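Local coordinates for proteinase K (Serratia sp., PDB 2B6N), which probably hydrolyses peptide bonds as a calcium-binding serine endopeptidase of the subtilase (S8) family, this chain being the catalytic domain of a longer secreted precursor, at residues S31-F36 with V233-L238; V42-N47 with A53-D58; Y57-N62 with I114-N119. All coordinates share one frame; numbering follows the deposited sequence.

Interaction 1: S31-F36 with V233-L238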
loop_
_atom_site.group_PDB
_atom_site.type_symbol
_atom_site.label_atom_id
_atom_site.label_comp_id
_atom_site.label_asym_id
_atom_site.label_seq_id
_atom_site.Cartn_x
_atom_site.Cartn_y
_atom_site.Cartn_z
ATOM N N SER A 31 -9.393 -11.170 6.759
ATOM C CA SER A 31 -9.261 -12.555 7.223
ATOM C C SER A 31 -8.944 -13.463 6.046
ATOM O O SER A 31 -9.539 -13.315 4.968
ATOM C CB SER A 31 -10.557 -13.030 7.898
ATOM O OG SER A 31 -10.735 -12.390 9.142
ATOM N N GLY A 32 -7.968 -14.350 6.253
ATOM C CA GLY A 32 -7.592 -15.352 5.266
ATOM C C GLY A 32 -6.745 -14.821 4.127
ATOM O O GLY A 32 -6.448 -15.567 3.172
ATOM N N VAL A 33 -6.343 -13.552 4.231
ATOM C CA VAL A 33 -5.510 -12.886 3.219
ATOM C C VAL A 33 -4.143 -12.528 3.810
ATOM O O VAL A 33 -4.036 -12.249 5.008
ATOM C CB VAL A 33 -6.196 -11.578 2.686
ATOM C CG1 VAL A 33 -5.349 -10.890 1.599
ATOM C CG2 VAL A 33 -7.581 -11.875 2.142
ATOM N N THR A 34 -3.097 -12.563 2.980
ATOM C CA THR A 34 -1.760 -12.187 3.425
ATOM C C THR A 34 -1.276 -10.985 2.620
ATOM O O THR A 34 -1.368 -10.962 1.395
ATOM C CB THR A 34 -0.766 -13.359 3.268
ATOM O OG1 THR A 34 -1.236 -14.467 4.036
ATOM C CG2 THR A 34 0.621 -12.976 3.799
ATOM N N ALA A 35 -0.789 -9.977 3.332
ATOM C CA ALA A 35 -0.271 -8.776 2.708
ATOM C C ALA A 35 1.229 -8.766 2.904
ATOM O O ALA A 35 1.712 -8.738 4.034
ATOM C CB ALA A 35 -0.894 -7.531 3.347
ATOM N N PHE A 36 1.947 -8.790 1.792
ATOM C CA PHE A 36 3.412 -8.761 1.777
ATOM C C PHE A 36 3.904 -7.311 1.661
ATOM O O PHE A 36 3.579 -6.599 0.711
ATOM C CB PHE A 36 3.921 -9.630 0.626
ATOM C CG PHE A 36 3.633 -11.093 0.822
ATOM C CD1 PHE A 36 2.457 -11.675 0.319
ATOM C CD2 PHE A 36 4.527 -11.891 1.529
ATOM C CE1 PHE A 36 2.184 -13.048 0.518
ATOM C CE2 PHE A 36 4.271 -13.263 1.731
ATOM C CZ PHE A 36 3.103 -13.839 1.235
ATOM N N VAL A 233 -7.431 -2.317 1.054
ATOM C CA VAL A 233 -8.749 -2.535 0.433
ATOM C C VAL A 233 -8.746 -3.776 -0.459
ATOM O O VAL A 233 -9.704 -4.547 -0.452
ATOM C CB VAL A 233 -9.267 -1.270 -0.304
ATOM C CG1 VAL A 233 -10.555 -1.551 -1.108
ATOM C CG2 VAL A 233 -9.522 -0.128 0.716
ATOM N N ALA A 234 -7.684 -3.982 -1.235
ATOM C CA ALA A 234 -7.521 -5.289 -1.928
ATOM C C ALA A 234 -7.721 -6.469 -0.964
ATOM O O ALA A 234 -8.437 -7.429 -1.288
ATOM C CB ALA A 234 -6.141 -5.376 -2.601
ATOM N N ALA A 235 -7.106 -6.385 0.220
ATOM C CA ALA A 235 -7.250 -7.426 1.241
ATOM C C ALA A 235 -8.692 -7.578 1.700
ATOM O O ALA A 235 -9.154 -8.698 1.908
ATOM C CB ALA A 235 -6.347 -7.164 2.444
ATOM N N LEU A 236 -9.404 -6.463 1.868
ATOM C CA LEU A 236 -10.850 -6.527 2.168
ATOM C C LEU A 236 -11.618 -7.276 1.090
ATOM O O LEU A 236 -12.451 -8.136 1.398
ATOM C CB LEU A 236 -11.456 -5.126 2.299
ATOM C CG LEU A 236 -10.944 -4.209 3.415
ATOM C CD1 LEU A 236 -11.723 -2.891 3.418
ATOM C CD2 LEU A 236 -11.033 -4.868 4.781
ATOM N N TYR A 237 -11.341 -6.949 -0.174
ATOM C CA TYR A 237 -12.057 -7.561 -1.295
ATOM C C TYR A 237 -11.754 -9.055 -1.394
ATOM O O TYR A 237 -12.608 -9.835 -1.772
ATOM C CB TYR A 237 -11.700 -6.900 -2.628
ATOM C CG TYR A 237 -12.130 -5.452 -2.804
ATOM C CD1 TYR A 237 -11.819 -4.785 -3.982
ATOM C CD2 TYR A 237 -12.818 -4.750 -1.806
ATOM C CE1 TYR A 237 -12.198 -3.458 -4.195
ATOM C CE2 TYR A 237 -13.210 -3.403 -2.006
ATOM C CZ TYR A 237 -12.884 -2.778 -3.211
ATOM O OH TYR A 237 -13.206 -1.465 -3.454
ATOM N N LEU A 238 -10.524 -9.442 -1.055
ATOM C CA LEU A 238 -10.104 -10.851 -1.119
ATOM C C LEU A 238 -10.622 -11.676 0.068
ATOM O O LEU A 238 -10.698 -12.902 -0.014
ATOM C CB LEU A 238 -8.582 -10.935 -1.247
ATOM C CG LEU A 238 -8.005 -10.671 -2.650
ATOM C CD1 LEU A 238 -6.476 -10.439 -2.585
ATOM C CD2 LEU A 238 -8.360 -11.797 -3.638
HETATM O O HOH W 1 -9.940 -14.777 2.250
#
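V33 turns both methyls on A235 and L238: with chi1 at -179°, CG1 stands anti to its backbone N and CG2 falls beside that N. The two methyls therefore spread like a fork toward helix 223-240. CG1 meets A235 alone, while CG2 lies between the A235 carbonyl and L238. CG1 of V33 rests against CB of A235, 3.9 Å away. CG2 of V33 takes the other site, 3.7 Å from CB of L238. The same CG2 also lies 3.6 Å from the carbonyl O of A235. V33 and L238 run at about a right angle to each other, and it is the base of the leucine, at CB, that does the touching. A235 and L238 are three residues apart, so they present CB atoms on one side of the helix. The short side chain of A235 is consistent with the close approach of the backbones, CA of V33 being 6.1 Å from CA of A235. All three touching residues are buried, and the direct contact is apolar.

A polar link lies at one end. Water 1 donates to the carbonyl O of S31 at 3.1 Å and to the carbonyl O of L238 at 3.0 Å. It thus joins two backbone acceptors that could not bond to each other directly.

The contact joins the entry to strand 34-39 with helix 223-240, which packs on the parallel sheet of the subtilase fold. V33 and A35 pair through their backbones with strand 92-97. T34 pairs with V126 of strand 125-129, on the other side. Next to V33's partners, A234 packs on V126 and on V249, and Y237 reaches L252 and L253. Helix 223-240 thus touches both the sheet, at V126, and helix 246-256.

Interaction 2: V42-N47 with A53-D58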
loop_
_atom_site.group_PDB
_atom_site.type_symbol
_atom_site.label_atom_id
_atom_site.label_comp_id
_atom_site.label_asym_id
_atom_site.label_seq_id
_atom_site.Cartn_x
_atom_site.Cartn_y
_atom_site.Cartn_z
ATOM N N VAL A 42 9.443 -4.707 8.994
ATOM C CA VAL A 42 8.286 -4.386 9.838
ATOM C C VAL A 42 8.637 -4.708 11.276
ATOM O O VAL A 42 9.212 -5.770 11.551
ATOM C CB VAL A 42 7.009 -5.209 9.454
ATOM C CG1 VAL A 42 5.850 -4.859 10.386
ATOM C CG2 VAL A 42 6.595 -4.967 7.993
ATOM N N LEU A 43 8.297 -3.798 12.194
ATOM C CA LEU A 43 8.409 -4.107 13.623
ATOM C C LEU A 43 7.268 -5.072 13.983
ATOM O O LEU A 43 6.144 -4.641 14.276
ATOM C CB LEU A 43 8.362 -2.828 14.483
ATOM C CG LEU A 43 8.598 -3.058 15.986
ATOM C CD1 LEU A 43 10.073 -3.379 16.269
ATOM C CD2 LEU A 43 8.128 -1.862 16.818
ATOM N N ASN A 44 7.556 -6.378 13.938
ATOM C CA ASN A 44 6.522 -7.408 14.103
ATOM C C ASN A 44 5.815 -7.345 15.449
ATOM O O ASN A 44 4.634 -7.694 15.548
ATOM C CB ASN A 44 7.088 -8.824 13.911
ATOM C CG ASN A 44 7.673 -9.046 12.528
ATOM O OD1 ASN A 44 8.709 -9.712 12.385
ATOM N ND2 ASN A 44 7.021 -8.498 11.503
ATOM N N THR A 45 6.533 -6.870 16.465
ATOM C CA THR A 45 6.024 -6.836 17.843
ATOM C C THR A 45 5.137 -5.614 18.117
ATOM O O THR A 45 4.602 -5.464 19.231
ATOM C CB THR A 45 7.179 -6.835 18.866
ATOM O OG1 THR A 45 8.085 -5.777 18.549
ATOM C CG2 THR A 45 7.959 -8.166 18.819
ATOM N N HIS A 46 4.973 -4.744 17.124
ATOM C CA HIS A 46 4.139 -3.544 17.353
ATOM C C HIS A 46 2.741 -3.927 17.795
ATOM O O HIS A 46 2.151 -4.903 17.287
ATOM C CB HIS A 46 4.109 -2.591 16.134
ATOM C CG HIS A 46 3.693 -1.192 16.487
ATOM N ND1 HIS A 46 2.390 -0.861 16.799
ATOM C CD2 HIS A 46 4.414 -0.051 16.619
ATOM C CE1 HIS A 46 2.321 0.425 17.090
ATOM N NE2 HIS A 46 3.536 0.938 16.996
ATOM N N ASN A 47 2.217 -3.178 18.775
ATOM C CA ASN A 47 0.878 -3.450 19.317
ATOM C C ASN A 47 -0.197 -3.460 18.229
ATOM O O ASN A 47 -1.181 -4.184 18.349
ATOM C CB ASN A 47 0.482 -2.403 20.358
ATOM C CG ASN A 47 1.348 -2.445 21.603
ATOM O OD1 ASN A 47 1.974 -3.454 21.911
ATOM N ND2 ASN A 47 1.383 -1.325 22.330
ATOM N N ALA A 53 1.788 -10.048 12.393
ATOM C CA ALA A 53 2.953 -9.712 11.578
ATOM C C ALA A 53 4.108 -10.657 11.845
ATOM O O ALA A 53 4.451 -10.944 13.001
ATOM C CB ALA A 53 3.413 -8.268 11.821
ATOM N N SER A 54 4.733 -11.099 10.761
ATOM C CA SER A 54 5.908 -11.950 10.854
ATOM C C SER A 54 6.892 -11.619 9.736
ATOM O O SER A 54 6.551 -10.916 8.769
ATOM C CB SER A 54 5.509 -13.433 10.831
ATOM O OG SER A 54 4.913 -13.784 9.592
ATOM N N SER A 55 8.114 -12.125 9.861
ATOM C CA SER A 55 9.131 -11.886 8.828
ATOM C C SER A 55 9.046 -12.865 7.668
ATOM O O SER A 55 8.844 -14.073 7.867
ATOM C CB SER A 55 10.530 -11.934 9.428
ATOM O OG SER A 55 10.704 -10.923 10.398
ATOM N N GLY A 56 9.200 -12.340 6.453
ATOM C CA GLY A 56 9.291 -13.169 5.260
ATOM C C GLY A 56 10.758 -13.442 4.957
ATOM O O GLY A 56 11.259 -14.567 5.128
ATOM N N TYR A 57 11.453 -12.419 4.491
ATOM C CA TYR A 57 12.890 -12.536 4.243
ATOM C C TYR A 57 13.512 -11.157 4.256
ATOM O O TYR A 57 12.847 -10.172 3.914
ATOM C CB TYR A 57 13.214 -13.218 2.891
ATOM C CG TYR A 57 14.635 -13.741 2.907
ATOM C CD1 TYR A 57 14.928 -14.927 3.568
ATOM C CD2 TYR A 57 15.690 -13.029 2.320
ATOM C CE1 TYR A 57 16.210 -15.421 3.629
ATOM C CE2 TYR A 57 17.009 -13.522 2.372
ATOM C CZ TYR A 57 17.250 -14.723 3.045
ATOM O OH TYR A 57 18.523 -15.247 3.152
ATOM N N ASP A 58 14.781 -11.101 4.657
ATOM C CA ASP A 58 15.541 -9.868 4.682
ATOM C C ASP A 58 16.649 -9.923 3.624
ATOM O O ASP A 58 17.657 -10.598 3.816
ATOM C CB ASP A 58 16.082 -9.635 6.105
ATOM C CG ASP A 58 16.899 -8.348 6.244
ATOM O OD1 ASP A 58 17.314 -7.764 5.220
ATOM O OD2 ASP A 58 17.128 -7.922 7.396
HETATM O O HOH W 2 8.640 -8.450 9.134
HETATM O O HOH W 3 2.957 -9.671 15.095
#
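N44 is the side chain that bridges to strand 53-58, meeting A53, S54 and S55 in turn. Its CB lies 3.5 Å from the carbonyl O of A53. The amide beyond runs alongside the strand backbone. Its nitrogen, ND2, comes 3.6 Å from CB of A53 and close to the backbone of S54. Its oxygen, OD1, faces S55, where OG of S55 is 3.1 Å from OD1 of N44. OG of S55 also has a weak hydrogen bond with N of A66. With chi1 at -61°, CG of N44 stands beside its own backbone N, and the amide is carried over toward S54 and S55. On the apolar side, CG1 of V42 approaches CB of A53 more loosely, at 4.4 Å.

Two waters form the next layer. Water 2 accepts from ND2 of N44 at 2.9 Å and donates to the carbonyl O of S54. Water 3 donates to two backbone oxygens, at 2.6 Å to O of N44 and at 2.9 Å to O of A53. Amide and backbone of N44 are thus each tied to the strand through water.

Further out, a type I beta turn from L43 to H46 holds N44, closed by H46 N to L43 O. L43 N bonds to T74 OG1, and H46 NE2 bonds to A216 O. On the strand side, S54 and G56 pair with G95 of strand 92-97.

The turn belongs to the loop that follows strand 34-39, whose last residue, D39, is a predicted member of the charge relay system. The contact folds this loop back onto edge strand 53-58, one of the two outermost in the subtilase parallel sheet.

Interaction 3: Y57-N62 with I114-N119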
loop_
_atom_site.group_PDB
_atom_site.type_symbol
_atom_site.label_atom_id
_atom_site.label_comp_id
_atom_site.label_asym_id
_atom_site.label_seq_id
_atom_site.Cartn_x
_atom_site.Cartn_y
_atom_site.Cartn_z
ATOM N N TYR A 57 11.453 -12.419 4.491
ATOM C CA TYR A 57 12.890 -12.536 4.243
ATOM C C TYR A 57 13.512 -11.157 4.256
ATOM O O TYR A 57 12.847 -10.172 3.914
ATOM C CB TYR A 57 13.214 -13.218 2.891
ATOM C CG TYR A 57 14.635 -13.741 2.907
ATOM C CD1 TYR A 57 14.928 -14.927 3.568
ATOM C CD2 TYR A 57 15.690 -13.029 2.320
ATOM C CE1 TYR A 57 16.210 -15.421 3.629
ATOM C CE2 TYR A 57 17.009 -13.522 2.372
ATOM C CZ TYR A 57 17.250 -14.723 3.045
ATOM O OH TYR A 57 18.523 -15.247 3.152
ATOM N N ASP A 58 14.781 -11.101 4.657
ATOM C CA ASP A 58 15.541 -9.868 4.682
ATOM C C ASP A 58 16.649 -9.923 3.624
ATOM O O ASP A 58 17.657 -10.598 3.816
ATOM C CB ASP A 58 16.082 -9.635 6.105
ATOM C CG ASP A 58 16.899 -8.348 6.244
ATOM O OD1 ASP A 58 17.314 -7.764 5.220
ATOM O OD2 ASP A 58 17.128 -7.922 7.396
ATOM N N PHE A 59 16.443 -9.222 2.504
ATOM C CA PHE A 59 17.435 -9.139 1.429
ATOM C C PHE A 59 18.535 -8.099 1.648
ATOM O O PHE A 59 19.487 -8.025 0.870
ATOM C CB PHE A 59 16.752 -8.984 0.060
ATOM C CG PHE A 59 15.978 -10.210 -0.348
ATOM C CD1 PHE A 59 14.588 -10.264 -0.173
ATOM C CD2 PHE A 59 16.649 -11.336 -0.845
ATOM C CE1 PHE A 59 13.873 -11.413 -0.528
ATOM C CE2 PHE A 59 15.958 -12.483 -1.195
ATOM C CZ PHE A 59 14.556 -12.530 -1.038
ATOM N N ILE A 60 18.441 -7.321 2.723
ATOM C CA ILE A 60 19.569 -6.451 3.104
ATOM C C ILE A 60 20.614 -7.274 3.871
ATOM O O ILE A 60 21.798 -7.286 3.497
ATOM C CB ILE A 60 19.092 -5.253 3.946
ATOM C CG1 ILE A 60 18.086 -4.420 3.144
ATOM C CG2 ILE A 60 20.293 -4.392 4.422
ATOM C CD1 ILE A 60 18.670 -3.741 1.882
ATOM N N ASP A 61 20.168 -7.973 4.916
ATOM C CA ASP A 61 21.070 -8.769 5.777
ATOM C C ASP A 61 21.269 -10.211 5.317
ATOM O O ASP A 61 22.153 -10.916 5.823
ATOM C CB ASP A 61 20.591 -8.765 7.234
ATOM C CG ASP A 61 20.685 -7.394 7.882
ATOM O OD1 ASP A 61 21.436 -6.524 7.387
ATOM O OD2 ASP A 61 20.005 -7.196 8.907
ATOM N N ASN A 62 20.450 -10.639 4.365
ATOM C CA ASN A 62 20.426 -12.023 3.889
ATOM C C ASN A 62 20.097 -13.053 4.985
ATOM O O ASN A 62 20.875 -13.998 5.256
ATOM C CB ASN A 62 21.724 -12.376 3.143
ATOM C CG ASN A 62 21.615 -13.674 2.378
ATOM O OD1 ASN A 62 20.518 -14.082 1.985
ATOM N ND2 ASN A 62 22.748 -14.338 2.163
ATOM N N ILE A 114 10.553 -9.140 -4.745
ATOM C CA ILE A 114 9.382 -9.395 -5.605
ATOM C C ILE A 114 9.296 -10.896 -5.898
ATOM O O ILE A 114 8.237 -11.517 -5.732
ATOM C CB ILE A 114 9.476 -8.616 -6.934
ATOM C CG1 ILE A 114 9.435 -7.101 -6.686
ATOM C CG2 ILE A 114 8.331 -9.016 -7.873
ATOM C CD1 ILE A 114 9.948 -6.240 -7.864
ATOM N N ASN A 115 10.420 -11.469 -6.330
ATOM C CA ASN A 115 10.467 -12.879 -6.672
ATOM C C ASN A 115 10.142 -13.713 -5.453
ATOM O O ASN A 115 9.428 -14.705 -5.561
ATOM C CB ASN A 115 11.825 -13.283 -7.255
ATOM C CG ASN A 115 12.080 -12.692 -8.645
ATOM O OD1 ASN A 115 11.154 -12.300 -9.361
ATOM N ND2 ASN A 115 13.350 -12.648 -9.038
ATOM N N TRP A 116 10.660 -13.305 -4.290
ATOM C CA TRP A 116 10.395 -14.034 -3.047
ATOM C C TRP A 116 8.898 -14.150 -2.797
ATOM O O TRP A 116 8.410 -15.236 -2.484
ATOM C CB TRP A 116 11.119 -13.422 -1.826
ATOM C CG TRP A 116 11.002 -14.308 -0.601
ATOM C CD1 TRP A 116 11.853 -15.310 -0.224
ATOM C CD2 TRP A 116 9.941 -14.302 0.350
ATOM N NE1 TRP A 116 11.406 -15.908 0.930
ATOM C CE2 TRP A 116 10.224 -15.316 1.299
ATOM C CE3 TRP A 116 8.776 -13.535 0.502
ATOM C CZ2 TRP A 116 9.388 -15.576 2.387
ATOM C CZ3 TRP A 116 7.942 -13.792 1.597
ATOM C CH2 TRP A 116 8.258 -14.808 2.519
ATOM N N VAL A 117 8.174 -13.034 -2.922
ATOM C CA VAL A 117 6.701 -13.054 -2.766
ATOM C C VAL A 117 6.048 -14.013 -3.775
ATOM O O VAL A 117 5.212 -14.843 -3.386
ATOM C CB VAL A 117 6.071 -11.631 -2.868
ATOM C CG1 VAL A 117 4.520 -11.698 -2.805
ATOM C CG2 VAL A 117 6.609 -10.723 -1.741
ATOM N N LYS A 118 6.420 -13.882 -5.056
ATOM C CA LYS A 118 5.929 -14.775 -6.120
ATOM C C LYS A 118 6.101 -16.253 -5.742
ATOM O O LYS A 118 5.174 -17.058 -5.894
ATOM C CB LYS A 118 6.647 -14.491 -7.448
ATOM C CG LYS A 118 6.210 -15.419 -8.595
ATOM C CD LYS A 118 6.897 -15.059 -9.882
ATOM C CE LYS A 118 8.363 -15.486 -9.881
ATOM N NZ LYS A 118 9.047 -15.012 -11.127
ATOM N N ASN A 119 7.282 -16.595 -5.234
ATOM C CA ASN A 119 7.607 -17.982 -4.946
ATOM C C ASN A 119 7.038 -18.503 -3.638
ATOM O O ASN A 119 6.898 -19.714 -3.476
ATOM C CB ASN A 119 9.124 -18.218 -5.047
ATOM C CG ASN A 119 9.656 -17.926 -6.438
ATOM O OD1 ASN A 119 8.972 -18.151 -7.445
ATOM N ND2 ASN A 119 10.868 -17.419 -6.508
#
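Y57, F59 and W116 form an aromatic cluster between the end of strand 53-58 and helix 107-120, at the edge of the subtilase alpha/beta fold. The strand is at one edge of the parallel sheet, and the helix packs against that sheet. Each of the three touches the other two; Y57, on the strand, and F59, in the turn after it, meet different parts of W116.

CB of Y57 sits over one face of the indole. It lies 3.9 Å from the centroid of the five-membered ring and 13° off the ring normal, a CH-pi contact. The Y57 ring itself runs on past the indole. The planes are tilted by 29° and offset so far that little ring area is shared. Y57 has chi1 of -160°, which places CG anti to its backbone N and leads the ring away from the helix.

F59 comes from another direction. Its CE1 and CZ meet CB of W116, with CZ 3.6 Å from that CB. The methylene lies at the edge of the phenyl ring, near its plane. One face of the F59 ring is covered by Y57, whose CD2 lies 3.4 Å above the ring over its centre. Y57 thus covers a face of F59, while the W116 methylene meets its edge. The indole also reaches V94 and V96 of strand 92-97.

D58 braces the turn that carries F59. OD1 of D58 accepts from N of I60 at 2.8 Å, an Asx turn, and from N of D61 at 2.9 Å. OD2 of D58 forms a salt bridge with R97, which D61 also meets. Finally, OH of Y57 donates to OD1 of N62 at 2.6 Å, arriving from above the amide's carbonyl plane.

Overall arrangement
All three contacts reach the same parallel sheet. Interactions 2 and 3 share Y57 and D58 of strand 53-58, with centres about 14 Å apart. They touch where CA of G56 lies 3.4 Å from CH2 of W116. Interaction 1 meets interaction 3 through F36: its CE2 is 3.7 Å from CZ3 of W116, and its CD1 is 3.7 Å from CG1 of V117. Interactions 1 and 2 do not touch, their nearest atoms being about 6 Å apart. Interaction 2 lies nearest the predicted charge relay system, with the side chain of V42 about 6 Å from that of D39 and about 9 Å from that of H72.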